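Long-range contacts in ectonucleoside triphosphate diphosphohydrolase 4 (Homo sapiens, PDB 6WG5), which belongs to the GDA1/CD39 family, whose members share the two-lobed architecture of the actin-like ATPase superfamily: residues I205-R216 / Q266-Y274; R218-G226 / N378-F387. All blocks are in the same frame, centred on the assembly; numbering follows the deposited sequence.

Along the chain the four segments come in the order 205-216, 218-226, 266-274, 378-387, so the two contacts cross: contact 2 starts inside the loop that contact 1 closes and ends far beyond it. Contact 1 spans 49 intervening residues and brings the hairpin 200-203/214-217 against the start of strand 270-279. Contact 2 closes a much longer loop of 151 residues, pairing strand 221-225 with strand 381-385 in the same six-stranded mixed sheet that holds strand 270-279. Strand 214-217 leads almost directly into strand 221-225. The centres lie about 22 Å apart, yet the contacts touch where Tyr271 CE1 packs 3.9 Å from Thr219 CG2.

Contact 1. Residues I205-R216 / Q266-Y274; sequences IPGSESSEAIVR and QTEHVYRVY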
loop_
_atom_site.group_PDB
_atom_site.type_symbol
_atom_site.label_atom_id
_atom_site.label_comp_id
_atom_site.label_asym_id
_atom_site.label_seq_id
_atom_site.Cartn_x
_atom_site.Cartn_y
_atom_site.Cartn_z
ATOM N N ILE A 205 -19.954 -12.398 9.187
ATOM C CA ILE A 205 -19.503 -11.362 10.121
ATOM C C ILE A 205 -18.825 -12.030 11.313
ATOM O O ILE A 205 -19.367 -13.006 11.861
ATOM C CB ILE A 205 -20.684 -10.499 10.569
ATOM C CG1 ILE A 205 -21.417 -9.924 9.351
ATOM C CG2 ILE A 205 -20.210 -9.377 11.481
ATOM C CD1 ILE A 205 -20.544 -9.095 8.421
ATOM N N PRO A 206 -17.657 -11.558 11.748
ATOM C CA PRO A 206 -16.973 -12.203 12.876
ATOM C C PRO A 206 -17.874 -12.333 14.095
ATOM O O PRO A 206 -18.471 -11.358 14.559
ATOM C CB PRO A 206 -15.788 -11.269 13.146
ATOM C CG PRO A 206 -15.537 -10.595 11.847
ATOM C CD PRO A 206 -16.871 -10.443 11.190
ATOM N N GLY A 207 -17.962 -13.551 14.619
ATOM C CA GLY A 207 -18.765 -13.808 15.799
ATOM C C GLY A 207 -20.251 -13.877 15.533
ATOM O O GLY A 207 -21.044 -13.358 16.328
ATOM N N SER A 208 -20.656 -14.510 14.434
ATOM C CA SER A 208 -22.063 -14.612 14.083
ATOM C C SER A 208 -22.287 -15.901 13.305
ATOM O O SER A 208 -21.385 -16.393 12.620
ATOM C CB SER A 208 -22.520 -13.396 13.267
ATOM O OG SER A 208 -22.268 -12.194 13.975
ATOM N N GLU A 209 -23.499 -16.438 13.416
ATOM C CA GLU A 209 -23.804 -17.741 12.843
ATOM C C GLU A 209 -23.555 -17.750 11.337
ATOM O O GLU A 209 -23.504 -16.709 10.676
ATOM C CB GLU A 209 -25.256 -18.126 13.131
ATOM C CG GLU A 209 -25.560 -18.333 14.605
ATOM C CD GLU A 209 -26.978 -18.816 14.847
ATOM O OE1 GLU A 209 -27.895 -18.355 14.137
ATOM O OE2 GLU A 209 -27.173 -19.663 15.744
ATOM N N SER A 210 -23.398 -18.962 10.797
ATOM C CA SER A 210 -23.178 -19.131 9.365
ATOM C C SER A 210 -24.419 -18.801 8.545
ATOM O O SER A 210 -24.293 -18.476 7.359
ATOM C CB SER A 210 -22.732 -20.563 9.072
ATOM O OG SER A 210 -22.661 -20.803 7.678
ATOM N N SER A 211 -25.608 -18.881 9.142
ATOM C CA SER A 211 -26.843 -18.539 8.449
ATOM C C SER A 211 -27.155 -17.050 8.497
ATOM O O SER A 211 -28.070 -16.602 7.798
ATOM C CB SER A 211 -28.014 -19.328 9.044
ATOM O OG SER A 211 -27.811 -20.722 8.894
ATOM N N GLU A 212 -26.425 -16.278 9.302
ATOM C CA GLU A 212 -26.537 -14.827 9.317
ATOM C C GLU A 212 -25.645 -14.168 8.269
ATOM O O GLU A 212 -25.362 -12.968 8.369
ATOM C CB GLU A 212 -26.201 -14.295 10.712
ATOM C CG GLU A 212 -27.255 -14.631 11.760
ATOM C CD GLU A 212 -26.669 -14.902 13.134
ATOM O OE1 GLU A 212 -25.439 -14.767 13.304
ATOM O OE2 GLU A 212 -27.442 -15.261 14.048
ATOM N N ALA A 213 -25.199 -14.928 7.272
ATOM C CA ALA A 213 -24.328 -14.389 6.238
ATOM C C ALA A 213 -25.060 -13.338 5.414
ATOM O O ALA A 213 -26.257 -13.461 5.141
ATOM C CB ALA A 213 -23.831 -15.511 5.329
ATOM N N ILE A 214 -24.329 -12.304 5.012
ATOM C CA ILE A 214 -24.877 -11.232 4.197
ATOM C C ILE A 214 -24.231 -11.283 2.815
ATOM O O ILE A 214 -23.248 -11.988 2.585
ATOM C CB ILE A 214 -24.682 -9.851 4.849
ATOM C CG1 ILE A 214 -23.193 -9.559 5.050
ATOM C CG2 ILE A 214 -25.426 -9.788 6.175
ATOM C CD1 ILE A 214 -22.906 -8.133 5.465
ATOM N N VAL A 215 -24.798 -10.514 1.890
ATOM C CA VAL A 215 -24.295 -10.407 0.526
ATOM C C VAL A 215 -24.093 -8.929 0.224
ATOM O O VAL A 215 -25.035 -8.136 0.340
ATOM C CB VAL A 215 -25.254 -11.049 -0.493
ATOM C CG1 VAL A 215 -24.720 -10.896 -1.910
ATOM C CG2 VAL A 215 -25.467 -12.523 -0.162
ATOM N N ARG A 216 -22.871 -8.558 -0.153
ATOM C CA ARG A 216 -22.540 -7.173 -0.460
ATOM C C ARG A 216 -21.475 -7.151 -1.547
ATOM O O ARG A 216 -20.973 -8.195 -1.974
ATOM C CB ARG A 216 -22.065 -6.425 0.790
ATOM C CG ARG A 216 -20.827 -7.027 1.421
ATOM C CD ARG A 216 -20.403 -6.292 2.684
ATOM N NE ARG A 216 -19.176 -6.865 3.231
ATOM C CZ ARG A 216 -18.788 -6.756 4.497
ATOM N NH1 ARG A 216 -17.651 -7.318 4.887
ATOM N NH2 ARG A 216 -19.533 -6.100 5.377
ATOM N N GLN A 266 -24.964 -2.236 13.500
ATOM C CA GLN A 266 -25.159 -2.762 12.159
ATOM C C GLN A 266 -23.885 -3.444 11.674
ATOM O O GLN A 266 -22.783 -3.174 12.158
ATOM C CB GLN A 266 -25.569 -1.646 11.195
ATOM C CG GLN A 266 -27.072 -1.414 11.146
ATOM C CD GLN A 266 -27.440 0.002 10.743
ATOM O OE1 GLN A 266 -26.665 0.697 10.084
ATOM N NE2 GLN A 266 -28.627 0.438 11.147
ATOM N N THR A 267 -24.051 -4.346 10.706
ATOM C CA THR A 267 -22.954 -5.172 10.223
ATOM C C THR A 267 -22.655 -4.994 8.741
ATOM O O THR A 267 -21.710 -5.613 8.243
ATOM C CB THR A 267 -23.247 -6.653 10.492
ATOM O OG1 THR A 267 -24.461 -7.032 9.828
ATOM C CG2 THR A 267 -23.377 -6.908 11.988
ATOM N N GLU A 268 -23.422 -4.169 8.025
ATOM C CA GLU A 268 -23.218 -4.032 6.586
ATOM C C GLU A 268 -21.793 -3.607 6.256
ATOM O O GLU A 268 -21.243 -4.034 5.236
ATOM C CB GLU A 268 -24.216 -3.028 6.002
ATOM C CG GLU A 268 -25.678 -3.417 6.190
ATOM C CD GLU A 268 -26.246 -2.953 7.520
ATOM O OE1 GLU A 268 -26.290 -1.726 7.755
ATOM O OE2 GLU A 268 -26.640 -3.814 8.336
ATOM N N HIS A 269 -21.178 -2.777 7.102
ATOM C CA HIS A 269 -19.838 -2.258 6.859
ATOM C C HIS A 269 -18.792 -2.852 7.801
ATOM O O HIS A 269 -17.751 -2.228 8.032
ATOM C CB HIS A 269 -19.836 -0.733 6.977
ATOM C CG HIS A 269 -20.567 -0.039 5.873
ATOM N ND1 HIS A 269 -20.238 -0.201 4.544
ATOM C CD2 HIS A 269 -21.605 0.832 5.900
ATOM C CE1 HIS A 269 -21.044 0.534 3.801
ATOM N NE2 HIS A 269 -21.882 1.171 4.599
ATOM N N VAL A 270 -19.046 -4.035 8.355
ATOM C CA VAL A 270 -18.052 -4.748 9.152
ATOM C C VAL A 270 -17.206 -5.598 8.213
ATOM O O VAL A 270 -17.738 -6.405 7.442
ATOM C CB VAL A 270 -18.725 -5.613 10.231
ATOM C CG1 VAL A 270 -17.695 -6.475 10.953
ATOM C CG2 VAL A 270 -19.461 -4.735 11.226
ATOM N N TYR A 271 -15.887 -5.422 8.282
ATOM C CA TYR A 271 -14.961 -6.105 7.389
ATOM C C TYR A 271 -13.848 -6.775 8.180
ATOM O O TYR A 271 -13.398 -6.252 9.204
ATOM C CB TYR A 271 -14.335 -5.129 6.381
ATOM C CG TYR A 271 -15.314 -4.583 5.373
ATOM C CD1 TYR A 271 -15.561 -5.256 4.187
ATOM C CD2 TYR A 271 -15.993 -3.396 5.607
ATOM C CE1 TYR A 271 -16.459 -4.767 3.264
ATOM C CE2 TYR A 271 -16.892 -2.896 4.690
ATOM C CZ TYR A 271 -17.122 -3.587 3.519
ATOM O OH TYR A 271 -18.018 -3.099 2.597
ATOM N N ARG A 272 -13.427 -7.942 7.703
ATOM C CA ARG A 272 -12.231 -8.621 8.187
ATOM C C ARG A 272 -11.176 -8.537 7.091
ATOM O O ARG A 272 -11.366 -9.098 6.006
ATOM C CB ARG A 272 -12.534 -10.078 8.540
ATOM C CG ARG A 272 -11.383 -10.810 9.212
ATOM C CD ARG A 272 -11.670 -12.297 9.387
ATOM N NE ARG A 272 -13.091 -12.568 9.618
ATOM C CZ ARG A 272 -13.853 -13.363 8.868
ATOM N NH1 ARG A 272 -15.133 -13.530 9.181
ATOM N NH2 ARG A 272 -13.353 -14.007 7.822
ATOM N N VAL A 273 -10.080 -7.834 7.369
ATOM C CA VAL A 273 -9.032 -7.593 6.383
ATOM C C VAL A 273 -7.724 -8.183 6.891
ATOM O O VAL A 273 -7.315 -7.922 8.028
ATOM C CB VAL A 273 -8.872 -6.093 6.082
ATOM C CG1 VAL A 273 -7.803 -5.875 5.023
ATOM C CG2 VAL A 273 -10.198 -5.502 5.632
ATOM N N TYR A 274 -7.071 -8.970 6.039
ATOM C CA TYR A 274 -5.761 -9.537 6.321
ATOM C C TYR A 274 -4.692 -8.619 5.750
ATOM O O TYR A 274 -4.806 -8.167 4.608
ATOM C CB TYR A 274 -5.650 -10.934 5.711
ATOM C CG TYR A 274 -4.245 -11.489 5.616
ATOM C CD1 TYR A 274 -3.527 -11.408 4.431
ATOM C CD2 TYR A 274 -3.646 -12.111 6.702
ATOM C CE1 TYR A 274 -2.249 -11.923 4.331
ATOM C CE2 TYR A 274 -2.364 -12.629 6.614
ATOM C CZ TYR A 274 -1.673 -12.534 5.424
ATOM O OH TYR A 274 -0.398 -13.046 5.328
#
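Arg216 NH1 and NH2 share one acceptor, Val270 O, at 2.7 and 2.8 Å respectively. The arginine sits on the second strand of the beta hairpin 200-203/214-217, and its acceptors belong to the type I turn Thr267-Val270 that opens strand 270-279 of the large sheet. Val270 O lies in the guanidinium plane, although both nitrogens approach from the same face of its carbonyl. NH2 also donates to Glu268 O, 2.7 Å away, from well above that carbonyl plane. The group therefore binds two backbone oxygens of the turn, while Glu235 forms a salt bridge to NH1.

One face of the guanidinium is stacked on Tyr271, the planes 27° apart. CZ stands 3.7 Å from the ring centroid, a cation-pi contact over the ring face that helps fix the rotation of the group. The side chain, extended from CG to NE, delivers it there. Beyond the arginine, Ile214 CD1 abuts the carbonyl oxygen of Thr267, and Ile205 lays CG1 against Thr267 CB at 3.9 Å. With CG2 anti to its backbone N, Ile205 also makes apolar contact with Val270 at about a right angle. Pro206 slides past the same valine, its CD 4.1 Å from Val270 CG1.

Contact 2. Residues R218-G226 / N378-F387; sequences RTAGILDMG and NSEFYGFSEF
Arg218 NH1 donates to Asn378 OD1 at 2.9 Å, in the plane of the amide carbonyl, just ahead of the parallel strands 221-225 and 381-385, neighbours in the six-stranded mixed sheet of this actin-like family member. The arginine, bent at chi3 (68°), forms a salt bridge with Glu380, NE and, more weakly, NH2 donating to OE2, with guanidinium and carboxylate planes nearly perpendicular. Arg189 also forms a salt bridge to Glu380 OE2.

Gly221 pairs with Phe381: its N donates to Glu380 O, its O accepts from Tyr382 N, and its CA makes an off-centre CH-pi contact with the Phe381 ring, 4.1 Å from the centroid. Ile222 CG2 meets the Phe384 ring edge-on, CE2 being 3.8 Å away. Leu223 N bonds Tyr382 O at 2.7 Å, its O accepts from Phe384 N, its CB packs on Phe387 CE2, and the side chain touches Phe453 of helix 436-456. Asp224, its CG anti to the backbone N, offers the syn lone pair of OD1 to Ser385 OG, 2.8 Å away. At Met225 the backbone O takes Glu386 N, CB touches Phe387 CE2 at 3.6 Å, and SD stands above the Phe387 ring, a distant Met-aromatic contact 5.3 Å from its centroid.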
loop_
_atom_site.group_PDB
_atom_site.type_symbol
_atom_site.label_atom_id
_atom_site.label_comp_id
_atom_site.label_asym_id
_atom_site.label_seq_id
_atom_site.Cartn_x
_atom_site.Cartn_y
_atom_site.Cartn_z
ATOM N N ARG A 218 -18.240 -7.184 -3.593
ATOM C CA ARG A 218 -16.888 -7.694 -3.426
ATOM C C ARG A 218 -15.897 -6.539 -3.373
ATOM O O ARG A 218 -16.058 -5.532 -4.068
ATOM C CB ARG A 218 -16.543 -8.630 -4.582
ATOM C CG ARG A 218 -15.213 -9.338 -4.447
ATOM C CD ARG A 218 -14.980 -10.255 -5.632
ATOM N NE ARG A 218 -14.791 -9.508 -6.871
ATOM C CZ ARG A 218 -14.766 -10.058 -8.081
ATOM N NH1 ARG A 218 -14.921 -11.368 -8.229
ATOM N NH2 ARG A 218 -14.588 -9.296 -9.150
ATOM N N THR A 219 -14.870 -6.683 -2.540
ATOM C CA THR A 219 -13.812 -5.689 -2.439
ATOM C C THR A 219 -12.601 -6.114 -3.262
ATOM O O THR A 219 -12.494 -7.250 -3.727
ATOM C CB THR A 219 -13.403 -5.469 -0.979
ATOM O OG1 THR A 219 -13.004 -6.715 -0.393
ATOM C CG2 THR A 219 -14.551 -4.868 -0.180
ATOM N N ALA A 220 -11.674 -5.173 -3.433
ATOM C CA ALA A 220 -10.456 -5.387 -4.202
ATOM C C ALA A 220 -9.268 -5.426 -3.251
ATOM O O ALA A 220 -9.062 -4.490 -2.470
ATOM C CB ALA A 220 -10.268 -4.287 -5.247
ATOM N N GLY A 221 -8.490 -6.508 -3.315
ATOM C CA GLY A 221 -7.260 -6.588 -2.560
ATOM C C GLY A 221 -6.165 -5.759 -3.195
ATOM O O GLY A 221 -6.266 -5.310 -4.337
ATOM N N ILE A 222 -5.095 -5.548 -2.433
ATOM C CA ILE A 222 -3.961 -4.759 -2.895
ATOM C C ILE A 222 -2.687 -5.569 -2.706
ATOM O O ILE A 222 -2.461 -6.151 -1.639
ATOM C CB ILE A 222 -3.865 -3.400 -2.171
ATOM C CG1 ILE A 222 -3.953 -3.579 -0.658
ATOM C CG2 ILE A 222 -4.971 -2.476 -2.660
ATOM C CD1 ILE A 222 -3.816 -2.280 0.132
ATOM N N LEU A 223 -1.878 -5.629 -3.758
ATOM C CA LEU A 223 -0.527 -6.166 -3.717
ATOM C C LEU A 223 0.438 -5.026 -4.001
ATOM O O LEU A 223 0.261 -4.292 -4.978
ATOM C CB LEU A 223 -0.347 -7.282 -4.748
ATOM C CG LEU A 223 -0.885 -8.657 -4.373
ATOM C CD1 LEU A 223 -1.280 -9.425 -5.617
ATOM C CD2 LEU A 223 0.171 -9.418 -3.592
ATOM N N ASP A 224 1.447 -4.872 -3.148
ATOM C CA ASP A 224 2.407 -3.784 -3.297
ATOM C C ASP A 224 3.804 -4.325 -3.044
ATOM O O ASP A 224 4.107 -4.771 -1.934
ATOM C CB ASP A 224 2.092 -2.635 -2.335
ATOM C CG ASP A 224 2.699 -1.319 -2.782
ATOM O OD1 ASP A 224 3.698 -1.346 -3.528
ATOM O OD2 ASP A 224 2.175 -0.257 -2.387
ATOM N N MET A 225 4.646 -4.290 -4.068
ATOM C CA MET A 225 6.039 -4.704 -3.961
ATOM C C MET A 225 6.906 -3.465 -4.134
ATOM O O MET A 225 7.035 -2.938 -5.246
ATOM C CB MET A 225 6.381 -5.770 -5.002
ATOM C CG MET A 225 7.837 -6.220 -4.961
ATOM S SD MET A 225 8.209 -7.527 -6.142
ATOM C CE MET A 225 7.315 -8.905 -5.432
ATOM N N GLY A 226 7.487 -2.998 -3.038
ATOM C CA GLY A 226 8.390 -1.869 -3.060
ATOM C C GLY A 226 9.809 -2.304 -3.337
ATOM O O GLY A 226 10.069 -3.416 -3.805
ATOM N N ASN A 378 -13.443 -16.124 -7.048
ATOM C CA ASN A 378 -14.294 -14.957 -6.804
ATOM C C ASN A 378 -13.486 -13.915 -6.021
ATOM O O ASN A 378 -13.718 -13.689 -4.833
ATOM C CB ASN A 378 -15.567 -15.355 -6.058
ATOM C CG ASN A 378 -16.468 -14.172 -5.777
ATOM O OD1 ASN A 378 -16.284 -13.094 -6.340
ATOM N ND2 ASN A 378 -17.447 -14.366 -4.904
ATOM N N SER A 379 -12.536 -13.275 -6.701
ATOM C CA SER A 379 -11.686 -12.275 -6.070
ATOM C C SER A 379 -11.089 -11.383 -7.150
ATOM O O SER A 379 -11.185 -11.670 -8.347
ATOM C CB SER A 379 -10.581 -12.931 -5.239
ATOM O OG SER A 379 -9.646 -13.596 -6.070
ATOM N N GLU A 380 -10.475 -10.287 -6.707
ATOM C CA GLU A 380 -9.756 -9.382 -7.593
ATOM C C GLU A 380 -8.707 -8.643 -6.775
ATOM O O GLU A 380 -8.901 -8.381 -5.586
ATOM C CB GLU A 380 -10.697 -8.390 -8.287
ATOM C CG GLU A 380 -11.452 -7.475 -7.338
ATOM C CD GLU A 380 -12.450 -6.583 -8.054
ATOM O OE1 GLU A 380 -12.031 -5.827 -8.957
ATOM O OE2 GLU A 380 -13.655 -6.643 -7.716
ATOM N N PHE A 381 -7.592 -8.317 -7.428
ATOM C CA PHE A 381 -6.479 -7.639 -6.781
ATOM C C PHE A 381 -5.938 -6.552 -7.694
ATOM O O PHE A 381 -5.988 -6.668 -8.921
ATOM C CB PHE A 381 -5.341 -8.609 -6.435
ATOM C CG PHE A 381 -5.577 -9.409 -5.187
ATOM C CD1 PHE A 381 -4.947 -9.066 -4.001
ATOM C CD2 PHE A 381 -6.420 -10.506 -5.199
ATOM C CE1 PHE A 381 -5.155 -9.802 -2.848
ATOM C CE2 PHE A 381 -6.632 -11.247 -4.050
ATOM C CZ PHE A 381 -5.999 -10.893 -2.873
ATOM N N TYR A 382 -5.417 -5.495 -7.078
ATOM C CA TYR A 382 -4.611 -4.494 -7.762
ATOM C C TYR A 382 -3.149 -4.693 -7.388
ATOM O O TYR A 382 -2.831 -4.982 -6.229
ATOM C CB TYR A 382 -5.050 -3.074 -7.394
ATOM C CG TYR A 382 -6.237 -2.568 -8.179
ATOM C CD1 TYR A 382 -6.086 -1.584 -9.147
ATOM C CD2 TYR A 382 -7.509 -3.073 -7.951
ATOM C CE1 TYR A 382 -7.171 -1.117 -9.865
ATOM C CE2 TYR A 382 -8.598 -2.613 -8.667
ATOM C CZ TYR A 382 -8.424 -1.636 -9.622
ATOM O OH TYR A 382 -9.510 -1.177 -10.334
ATOM N N GLY A 383 -2.265 -4.544 -8.370
ATOM C CA GLY A 383 -0.831 -4.659 -8.161
ATOM C C GLY A 383 -0.161 -3.310 -8.361
ATOM O O GLY A 383 -0.321 -2.676 -9.406
ATOM N N PHE A 384 0.587 -2.884 -7.350
ATOM C CA PHE A 384 1.227 -1.578 -7.347
ATOM C C PHE A 384 2.743 -1.728 -7.327
ATOM O O PHE A 384 3.286 -2.816 -7.121
ATOM C CB PHE A 384 0.762 -0.745 -6.148
ATOM C CG PHE A 384 -0.698 -0.400 -6.184
ATOM C CD1 PHE A 384 -1.164 0.612 -7.008
ATOM C CD2 PHE A 384 -1.606 -1.084 -5.394
ATOM C CE1 PHE A 384 -2.509 0.932 -7.044
ATOM C CE2 PHE A 384 -2.948 -0.768 -5.426
ATOM C CZ PHE A 384 -3.400 0.241 -6.252
ATOM N N SER A 385 3.422 -0.603 -7.555
ATOM C CA SER A 385 4.885 -0.510 -7.515
ATOM C C SER A 385 5.469 -1.504 -8.514
ATOM O O SER A 385 5.115 -1.430 -9.703
ATOM C CB SER A 385 5.341 -0.679 -6.066
ATOM O OG SER A 385 4.937 0.429 -5.283
ATOM N N GLU A 386 6.345 -2.424 -8.102
ATOM C CA GLU A 386 7.030 -3.289 -9.058
ATOM C C GLU A 386 6.056 -4.091 -9.910
ATOM O O GLU A 386 6.370 -4.418 -11.061
ATOM C CB GLU A 386 7.980 -4.233 -8.320
ATOM C CG GLU A 386 9.146 -3.530 -7.651
ATOM C CD GLU A 386 10.050 -2.830 -8.646
ATOM O OE1 GLU A 386 10.125 -3.290 -9.806
ATOM O OE2 GLU A 386 10.681 -1.818 -8.269
ATOM N N PHE A 387 4.880 -4.429 -9.373
ATOM C CA PHE A 387 3.893 -5.141 -10.177
ATOM C C PHE A 387 3.532 -4.359 -11.434
ATOM O O PHE A 387 3.221 -4.959 -12.469
ATOM C CB PHE A 387 2.642 -5.428 -9.347
ATOM C CG PHE A 387 2.833 -6.509 -8.325
ATOM C CD1 PHE A 387 2.838 -7.843 -8.703
ATOM C CD2 PHE A 387 3.007 -6.196 -6.986
ATOM C CE1 PHE A 387 3.017 -8.845 -7.765
ATOM C CE2 PHE A 387 3.187 -7.191 -6.043
ATOM C CZ PHE A 387 3.190 -8.517 -6.435
HETATM O O HOH W 1 -11.733 -9.867 -3.596
#